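Local atomic coordinates of designed helical repeat protein (Synthetic construct, PDB entry 5CWD), a protein that serves as a de novo designed helical repeat scaffold, made to explore repeat protein architectures, with no natural biological function assigned. Residues T129-K141 / A159-E173. Residues are numbered along the deposited sequence; the frame is centred on the assembly and turned at random.
Sequences TKEAARSFCEAAK and ACKEVAKQAGMPWLE
Leu172 packs against Ala133 and Lys130 with its two methyls. CD1 lies 3.4 Å from Ala133 CB, while CD2 rests on the Arg134 backbone and beside the end of Lys130. Met169 lies next to it, its SD 3.6 Å from Lys130 CD. One turn along helix 129-147 from Ala133, Cys137 SG is joined to Cys160 SG by a 2.0 Å disulfide with a chi3 of 103°. The two sulfurs leave their helices differently, Cys137 SG opposite the backbone N (chi1 -171°) and Cys160 SG opposite its carbonyl carbon, and meet between the helices. Helices 129-147 and 150-167 form the last antiparallel helical hairpin of this designed repeat protein; their segments run at 173° with axes 9.1 Å apart. After Gly168 the chain turns back, and Leu172 returns against helix 129-147. Val163 fills the middle with both branches. CG1 meets Ala133 CB, and CG2 sits over the Phe136 ring face, 3.8 Å from its centroid, in a CH-pi contact. Ala159 CB reaches the ring edge, 3.9 Å from Phe136 CE1. An alanine in place of Phe136 would remove the ring and would probably leave Val163 CG2 without its aromatic partner. Helices 87-105 and 108-125 also touch this ring, through Ala99 and Ala114.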
ATOM      1  N   THR A 129      11.379   8.026  -6.229  1.00 55.68           N
ATOM      2  CA  THR A 129      11.089   8.304  -4.828  1.00 55.16           C
ATOM      3  C   THR A 129      10.267   9.585  -4.699  1.00 56.64           C
ATOM      4  O   THR A 129       9.395   9.696  -3.833  1.00 57.57           O
ATOM      5  CB  THR A 129      12.379   8.436  -4.004  1.00 55.68           C
ATOM      6  OG1 THR A 129      13.189   9.489  -4.541  1.00 59.95           O
ATOM      7  CG2 THR A 129      13.167   7.136  -4.032  1.00 56.10           C
ATOM      8  N   LYS A 130      10.542  10.542  -5.580  1.00 55.22           N
ATOM      9  CA  LYS A 130       9.840  11.819  -5.574  1.00 56.22           C
ATOM     10  C   LYS A 130       8.344  11.636  -5.805  1.00 57.66           C
ATOM     11  O   LYS A 130       7.528  12.053  -4.984  1.00 61.10           O
ATOM     12  CB  LYS A 130      10.427  12.748  -6.638  1.00 60.04           C
ATOM     13  CG  LYS A 130       9.604  14.001  -6.916  1.00 65.12           C
ATOM     14  CD  LYS A 130       9.332  14.806  -5.655  1.00 66.17           C
ATOM     15  CE  LYS A 130       8.496  16.042  -5.963  1.00 70.60           C
ATOM     16  NZ  LYS A 130       8.168  16.824  -4.738  1.00 74.12           N
ATOM     17  N   GLU A 131       7.991  11.015  -6.925  1.00 55.93           N
ATOM     18  CA  GLU A 131       6.592  10.797  -7.273  1.00 53.36           C
ATOM     19  C   GLU A 131       5.866   9.997  -6.198  1.00 54.12           C
ATOM     20  O   GLU A 131       4.723  10.297  -5.853  1.00 52.93           O
ATOM     21  CB  GLU A 131       6.486  10.078  -8.615  1.00 53.33           C
ATOM     22  CG  GLU A 131       7.074  10.858  -9.774  1.00 55.85           C
ATOM     23  CD  GLU A 131       6.917  10.134 -11.095  1.00 62.08           C
ATOM     24  OE1 GLU A 131       6.487   8.962 -11.081  1.00 62.12           O
ATOM     25  OE2 GLU A 131       7.220  10.738 -12.149  1.00 65.46           O
ATOM     26  N   ALA A 132       6.539   8.977  -5.674  1.00 54.20           N
ATOM     27  CA  ALA A 132       5.973   8.143  -4.622  1.00 51.62           C
ATOM     28  C   ALA A 132       5.686   8.974  -3.381  1.00 51.90           C
ATOM     29  O   ALA A 132       4.575   8.956  -2.843  1.00 56.67           O
ATOM     30  CB  ALA A 132       6.916   7.011  -4.288  1.00 50.59           C
ATOM     31  N   ALA A 133       6.700   9.705  -2.933  1.00 51.45           N
ATOM     32  CA  ALA A 133       6.570  10.576  -1.773  1.00 53.06           C
ATOM     33  C   ALA A 133       5.432  11.572  -1.965  1.00 53.66           C
ATOM     34  O   ALA A 133       4.608  11.784  -1.069  1.00 54.06           O
ATOM     35  CB  ALA A 133       7.872  11.306  -1.525  1.00 56.02           C
ATOM     36  N   ARG A 134       5.399  12.173  -3.148  1.00 55.54           N
ATOM     37  CA  ARG A 134       4.392  13.169  -3.492  1.00 55.21           C
ATOM     38  C   ARG A 134       2.996  12.552  -3.463  1.00 52.70           C
ATOM     39  O   ARG A 134       2.054  13.147  -2.938  1.00 51.64           O
ATOM     40  CB  ARG A 134       4.694  13.759  -4.869  1.00 56.63           C
ATOM     41  CG  ARG A 134       3.978  15.059  -5.178  1.00 61.15           C
ATOM     42  CD  ARG A 134       4.452  15.620  -6.508  1.00 61.65           C
ATOM     43  NE  ARG A 134       3.492  16.549  -7.096  1.00 64.95           N
ATOM     44  CZ  ARG A 134       3.557  16.998  -8.347  1.00 69.36           C
ATOM     45  NH1 ARG A 134       4.536  16.604  -9.151  1.00 67.48           N
ATOM     46  NH2 ARG A 134       2.637  17.842  -8.800  1.00 70.90           N
ATOM     47  N   SER A 135       2.874  11.355  -4.029  1.00 51.89           N
ATOM     48  CA  SER A 135       1.617  10.618  -4.005  1.00 54.16           C
ATOM     49  C   SER A 135       1.172  10.367  -2.571  1.00 54.97           C
ATOM     50  O   SER A 135       0.017  10.611  -2.217  1.00 56.07           O
ATOM     51  CB  SER A 135       1.754   9.288  -4.748  1.00 57.05           C
ATOM     52  OG  SER A 135       2.153   9.490  -6.093  1.00 62.48           O
ATOM     53  N   PHE A 136       2.101   9.871  -1.756  1.00 54.44           N
ATOM     54  CA  PHE A 136       1.843   9.621  -0.340  1.00 51.61           C
ATOM     55  C   PHE A 136       1.323  10.873   0.362  1.00 53.05           C
ATOM     56  O   PHE A 136       0.205  10.888   0.910  1.00 56.02           O
ATOM     57  CB  PHE A 136       3.124   9.134   0.339  1.00 52.08           C
ATOM     58  CG  PHE A 136       2.913   8.553   1.710  1.00 53.22           C
ATOM     59  CD1 PHE A 136       2.660   9.370   2.799  1.00 54.41           C
ATOM     60  CD2 PHE A 136       2.992   7.183   1.914  1.00 53.41           C
ATOM     61  CE1 PHE A 136       2.484   8.834   4.064  1.00 54.24           C
ATOM     62  CE2 PHE A 136       2.812   6.642   3.175  1.00 53.70           C
ATOM     63  CZ  PHE A 136       2.558   7.469   4.251  1.00 53.84           C
ATOM     64  N   CYS A 137       2.138  11.923   0.339  1.00 51.35           N
ATOM     65  CA  CYS A 137       1.789  13.165   1.008  1.00 52.33           C
ATOM     66  C   CYS A 137       0.442  13.677   0.510  1.00 52.61           C
ATOM     67  O   CYS A 137      -0.458  13.967   1.303  1.00 54.06           O
ATOM     68  CB  CYS A 137       2.872  14.220   0.784  1.00 53.67           C
ATOM     69  SG  CYS A 137       2.661  15.713   1.782  1.00 65.48           S
ATOM     70  N   GLU A 138       0.296  13.761  -0.807  1.00 51.64           N
ATOM     71  CA  GLU A 138      -0.920  14.303  -1.392  1.00 52.57           C
ATOM     72  C   GLU A 138      -2.126  13.445  -1.025  1.00 53.28           C
ATOM     73  O   GLU A 138      -3.220  13.965  -0.818  1.00 54.99           O
ATOM     74  CB  GLU A 138      -0.787  14.412  -2.911  1.00 56.85           C
ATOM     75  CG  GLU A 138      -1.867  15.268  -3.575  1.00 63.57           C
ATOM     76  CD  GLU A 138      -1.751  16.749  -3.237  1.00 66.77           C
ATOM     77  OE1 GLU A 138      -0.805  17.135  -2.516  1.00 63.90           O
ATOM     78  OE2 GLU A 138      -2.610  17.531  -3.700  1.00 66.98           O
ATOM     79  N   ALA A 139      -1.928  12.132  -0.940  1.00 51.47           N
ATOM     80  CA  ALA A 139      -2.995  11.236  -0.509  1.00 50.92           C
ATOM     81  C   ALA A 139      -3.406  11.567   0.919  1.00 51.39           C
ATOM     82  O   ALA A 139      -4.597  11.695   1.224  1.00 53.56           O
ATOM     83  CB  ALA A 139      -2.556   9.787  -0.610  1.00 52.02           C
ATOM     84  N   ALA A 140      -2.412  11.704   1.792  1.00 51.37           N
ATOM     85  CA  ALA A 140      -2.675  12.112   3.168  1.00 49.74           C
ATOM     86  C   ALA A 140      -3.468  13.422   3.227  1.00 51.08           C
ATOM     87  O   ALA A 140      -4.518  13.499   3.878  1.00 54.43           O
ATOM     88  CB  ALA A 140      -1.376  12.252   3.929  1.00 51.55           C
ATOM     89  N   LYS A 141      -2.965  14.448   2.545  1.00 51.05           N
ATOM     90  CA  LYS A 141      -3.632  15.748   2.539  1.00 52.44           C
ATOM     91  C   LYS A 141      -5.046  15.629   1.972  1.00 51.92           C
ATOM     92  O   LYS A 141      -5.981  16.271   2.462  1.00 53.26           O
ATOM     93  CB  LYS A 141      -2.828  16.767   1.727  1.00 56.49           C
ATOM     94  CG  LYS A 141      -1.330  16.773   2.017  1.00 56.59           C
ATOM     95  CD  LYS A 141      -0.777  18.183   2.189  1.00 63.18           C
ATOM     96  CE  LYS A 141      -1.164  18.800   3.527  1.00 63.69           C
ATOM     97  NZ  LYS A 141      -0.048  19.612   4.087  1.00 63.78           N
ATOM     98  N   ALA A 159       2.833  12.913   8.606  1.00 54.21           N
ATOM     99  CA  ALA A 159       3.146  11.884   7.627  1.00 55.09           C
ATOM    100  C   ALA A 159       3.972  12.471   6.486  1.00 57.69           C
ATOM    101  O   ALA A 159       4.995  11.904   6.086  1.00 58.64           O
ATOM    102  CB  ALA A 159       1.874  11.258   7.098  1.00 53.81           C
ATOM    103  N   CYS A 160       3.526  13.611   5.965  1.00 57.74           N
ATOM    104  CA  CYS A 160       4.282  14.318   4.937  1.00 56.33           C
ATOM    105  C   CYS A 160       5.713  14.604   5.388  1.00 55.94           C
ATOM    106  O   CYS A 160       6.662  14.340   4.652  1.00 55.28           O
ATOM    107  CB  CYS A 160       3.585  15.625   4.567  1.00 58.23           C
ATOM    108  SG  CYS A 160       2.032  15.395   3.688  1.00 58.11           S
ATOM    109  N   LYS A 161       5.860  15.148   6.593  1.00 57.87           N
ATOM    110  CA  LYS A 161       7.182  15.396   7.164  1.00 57.38           C
ATOM    111  C   LYS A 161       8.022  14.122   7.183  1.00 57.07           C
ATOM    112  O   LYS A 161       9.170  14.119   6.730  1.00 59.19           O
ATOM    113  CB  LYS A 161       7.063  15.956   8.582  1.00 59.62           C
ATOM    114  CG  LYS A 161       6.579  17.397   8.653  1.00 62.68           C
ATOM    115  CD  LYS A 161       6.470  17.868  10.096  1.00 65.86           C
ATOM    116  CE  LYS A 161       6.024  19.319  10.182  1.00 72.57           C
ATOM    117  NZ  LYS A 161       6.045  19.819  11.587  1.00 73.61           N
ATOM    118  N   GLU A 162       7.449  13.045   7.715  1.00 57.69           N
ATOM    119  CA  GLU A 162       8.133  11.755   7.744  1.00 57.70           C
ATOM    120  C   GLU A 162       8.607  11.346   6.355  1.00 56.96           C
ATOM    121  O   GLU A 162       9.775  11.006   6.170  1.00 58.44           O
ATOM    122  CB  GLU A 162       7.220  10.673   8.318  1.00 57.18           C
ATOM    123  CG  GLU A 162       7.262  10.568   9.834  1.00 62.38           C
ATOM    124  CD  GLU A 162       8.577  10.003  10.349  1.00 65.58           C
ATOM    125  OE1 GLU A 162       9.450   9.663   9.522  1.00 61.99           O
ATOM    126  OE2 GLU A 162       8.734   9.897  11.584  1.00 68.47           O
ATOM    127  N   VAL A 163       7.703  11.387   5.382  1.00 56.42           N
ATOM    128  CA  VAL A 163       8.060  11.036   4.011  1.00 55.60           C
ATOM    129  C   VAL A 163       9.151  11.959   3.479  1.00 56.84           C
ATOM    130  O   VAL A 163      10.046  11.520   2.756  1.00 58.18           O
ATOM    131  CB  VAL A 163       6.846  11.108   3.072  1.00 55.00           C
ATOM    132  CG1 VAL A 163       7.256  10.865   1.630  1.00 55.32           C
ATOM    133  CG2 VAL A 163       5.819  10.092   3.468  1.00 56.78           C
ATOM    134  N   ALA A 164       9.065  13.238   3.830  1.00 56.17           N
ATOM    135  CA  ALA A 164      10.055  14.210   3.390  1.00 57.11           C
ATOM    136  C   ALA A 164      11.427  13.828   3.930  1.00 59.33           C
ATOM    137  O   ALA A 164      12.416  13.838   3.195  1.00 60.71           O
ATOM    138  CB  ALA A 164       9.670  15.609   3.840  1.00 60.19           C
ATOM    139  N   LYS A 165      11.479  13.490   5.215  1.00 60.23           N
ATOM    140  CA  LYS A 165      12.712  13.005   5.826  1.00 59.08           C
ATOM    141  C   LYS A 165      13.214  11.751   5.114  1.00 59.93           C
ATOM    142  O   LYS A 165      14.379  11.674   4.724  1.00 59.13           O
ATOM    143  CB  LYS A 165      12.503  12.712   7.313  1.00 59.79           C
ATOM    144  CG  LYS A 165      13.078  13.767   8.247  1.00 63.90           C
ATOM    145  CD  LYS A 165      12.321  15.082   8.157  1.00 66.02           C
ATOM    146  CE  LYS A 165      12.941  16.150   9.053  1.00 66.84           C
ATOM    147  NZ  LYS A 165      12.941  15.756  10.492  1.00 61.64           N
ATOM    148  N   GLN A 166      12.321  10.778   4.949  1.00 61.96           N
ATOM    149  CA  GLN A 166      12.649   9.511   4.295  1.00 61.36           C
ATOM    150  C   GLN A 166      13.274   9.714   2.915  1.00 59.97           C
ATOM    151  O   GLN A 166      14.401   9.287   2.662  1.00 60.60           O
ATOM    152  CB  GLN A 166      11.389   8.650   4.161  1.00 60.41           C
ATOM    153  CG  GLN A 166      10.818   8.122   5.482  1.00 57.74           C
ATOM    154  CD  GLN A 166      11.604   6.973   6.100  1.00 63.67           C
ATOM    155  OE1 GLN A 166      11.535   6.761   7.311  1.00 68.24           O
ATOM    156  NE2 GLN A 166      12.333   6.218   5.281  1.00 64.97           N
ATOM    157  N   ALA A 167      12.530  10.366   2.026  1.00 59.58           N
ATOM    158  CA  ALA A 167      12.967  10.554   0.648  1.00 57.58           C
ATOM    159  C   ALA A 167      14.139  11.524   0.555  1.00 59.89           C
ATOM    160  O   ALA A 167      14.885  11.515  -0.425  1.00 61.17           O
ATOM    161  CB  ALA A 167      11.812  11.048  -0.200  1.00 61.29           C
ATOM    162  N   GLY A 168      14.294  12.363   1.571  1.00 58.97           N
ATOM    163  CA  GLY A 168      15.405  13.294   1.621  1.00 59.53           C
ATOM    164  C   GLY A 168      15.248  14.444   0.648  1.00 60.61           C
ATOM    165  O   GLY A 168      16.228  14.906   0.064  1.00 64.60           O
ATOM    166  N   MET A 169      14.012  14.899   0.469  1.00 60.23           N
ATOM    167  CA  MET A 169      13.724  16.071  -0.354  1.00 63.43           C
ATOM    168  C   MET A 169      12.762  16.993   0.391  1.00 61.86           C
ATOM    169  O   MET A 169      11.545  16.871   0.247  1.00 61.47           O
ATOM    170  CB  MET A 169      13.145  15.663  -1.714  1.00 64.72           C
ATOM    171  CG  MET A 169      12.136  14.528  -1.680  1.00 65.13           C
ATOM    172  SD  MET A 169      11.887  13.820  -3.321  1.00 71.38           S
ATOM    173  CE  MET A 169      13.452  12.987  -3.587  1.00 60.47           C
ATOM    174  N   PRO A 170      13.314  17.921   1.191  1.00 60.72           N
ATOM    175  CA  PRO A 170      12.541  18.777   2.099  1.00 61.72           C
ATOM    176  C   PRO A 170      11.391  19.524   1.440  1.00 65.04           C
ATOM    177  O   PRO A 170      10.461  19.935   2.133  1.00 70.16           O
ATOM    178  CB  PRO A 170      13.585  19.777   2.604  1.00 64.00           C
ATOM    179  CG  PRO A 170      14.873  19.073   2.484  1.00 64.74           C
ATOM    180  CD  PRO A 170      14.757  18.217   1.268  1.00 60.73           C
ATOM    181  N   TRP A 171      11.453  19.695   0.127  1.00 63.83           N
ATOM    182  CA  TRP A 171      10.497  20.540  -0.576  1.00 66.59           C
ATOM    183  C   TRP A 171       9.074  19.991  -0.539  1.00 68.54           C
ATOM    184  O   TRP A 171       8.120  20.704  -0.854  1.00 68.51           O
ATOM    185  CB  TRP A 171      10.946  20.730  -2.020  1.00 68.78           C
ATOM    186  CG  TRP A 171      12.280  21.380  -2.114  1.00 66.96           C
ATOM    187  CD1 TRP A 171      13.420  20.841  -2.626  1.00 66.00           C
ATOM    188  CD2 TRP A 171      12.624  22.696  -1.666  1.00 68.39           C
ATOM    189  NE1 TRP A 171      14.455  21.741  -2.533  1.00 67.04           N
ATOM    190  CE2 TRP A 171      13.990  22.888  -1.947  1.00 67.33           C
ATOM    191  CE3 TRP A 171      11.905  23.731  -1.059  1.00 68.92           C
ATOM    192  CZ2 TRP A 171      14.653  24.074  -1.642  1.00 66.79           C
ATOM    193  CZ3 TRP A 171      12.566  24.907  -0.757  1.00 68.19           C
ATOM    194  CH2 TRP A 171      13.925  25.068  -1.048  1.00 67.99           C
ATOM    195  N   LEU A 172       8.931  18.728  -0.155  1.00 67.26           N
ATOM    196  CA  LEU A 172       7.610  18.143   0.019  1.00 68.41           C
ATOM    197  C   LEU A 172       6.885  18.836   1.168  1.00 70.15           C
ATOM    198  O   LEU A 172       5.860  19.488   0.965  1.00 70.89           O
ATOM    199  CB  LEU A 172       7.718  16.641   0.274  1.00 68.25           C
ATOM    200  CG  LEU A 172       8.043  15.814  -0.969  1.00 67.14           C
ATOM    201  CD1 LEU A 172       8.603  14.464  -0.577  1.00 65.70           C
ATOM    202  CD2 LEU A 172       6.797  15.651  -1.828  1.00 65.52           C
ATOM    203  N   GLU A 173       7.428  18.693   2.375  1.00 69.33           N
ATOM    204  CA  GLU A 173       6.908  19.393   3.545  1.00 68.69           C
ATOM    205  C   GLU A 173       7.840  19.221   4.738  1.00 65.65           C
ATOM    206  O   GLU A 173       7.502  19.594   5.862  1.00 67.11           O
ATOM    207  CB  GLU A 173       5.506  18.894   3.905  1.00 68.45           C
ATOM    208  CG  GLU A 173       4.480  20.015   4.045  1.00 69.19           C
ATOM    209  CD  GLU A 173       3.307  19.644   4.932  1.00 67.84           C
ATOM    210  OE1 GLU A 173       2.156  19.922   4.534  1.00 66.45           O
ATOM    211  OE2 GLU A 173       3.533  19.090   6.032  1.00 65.55           O
TER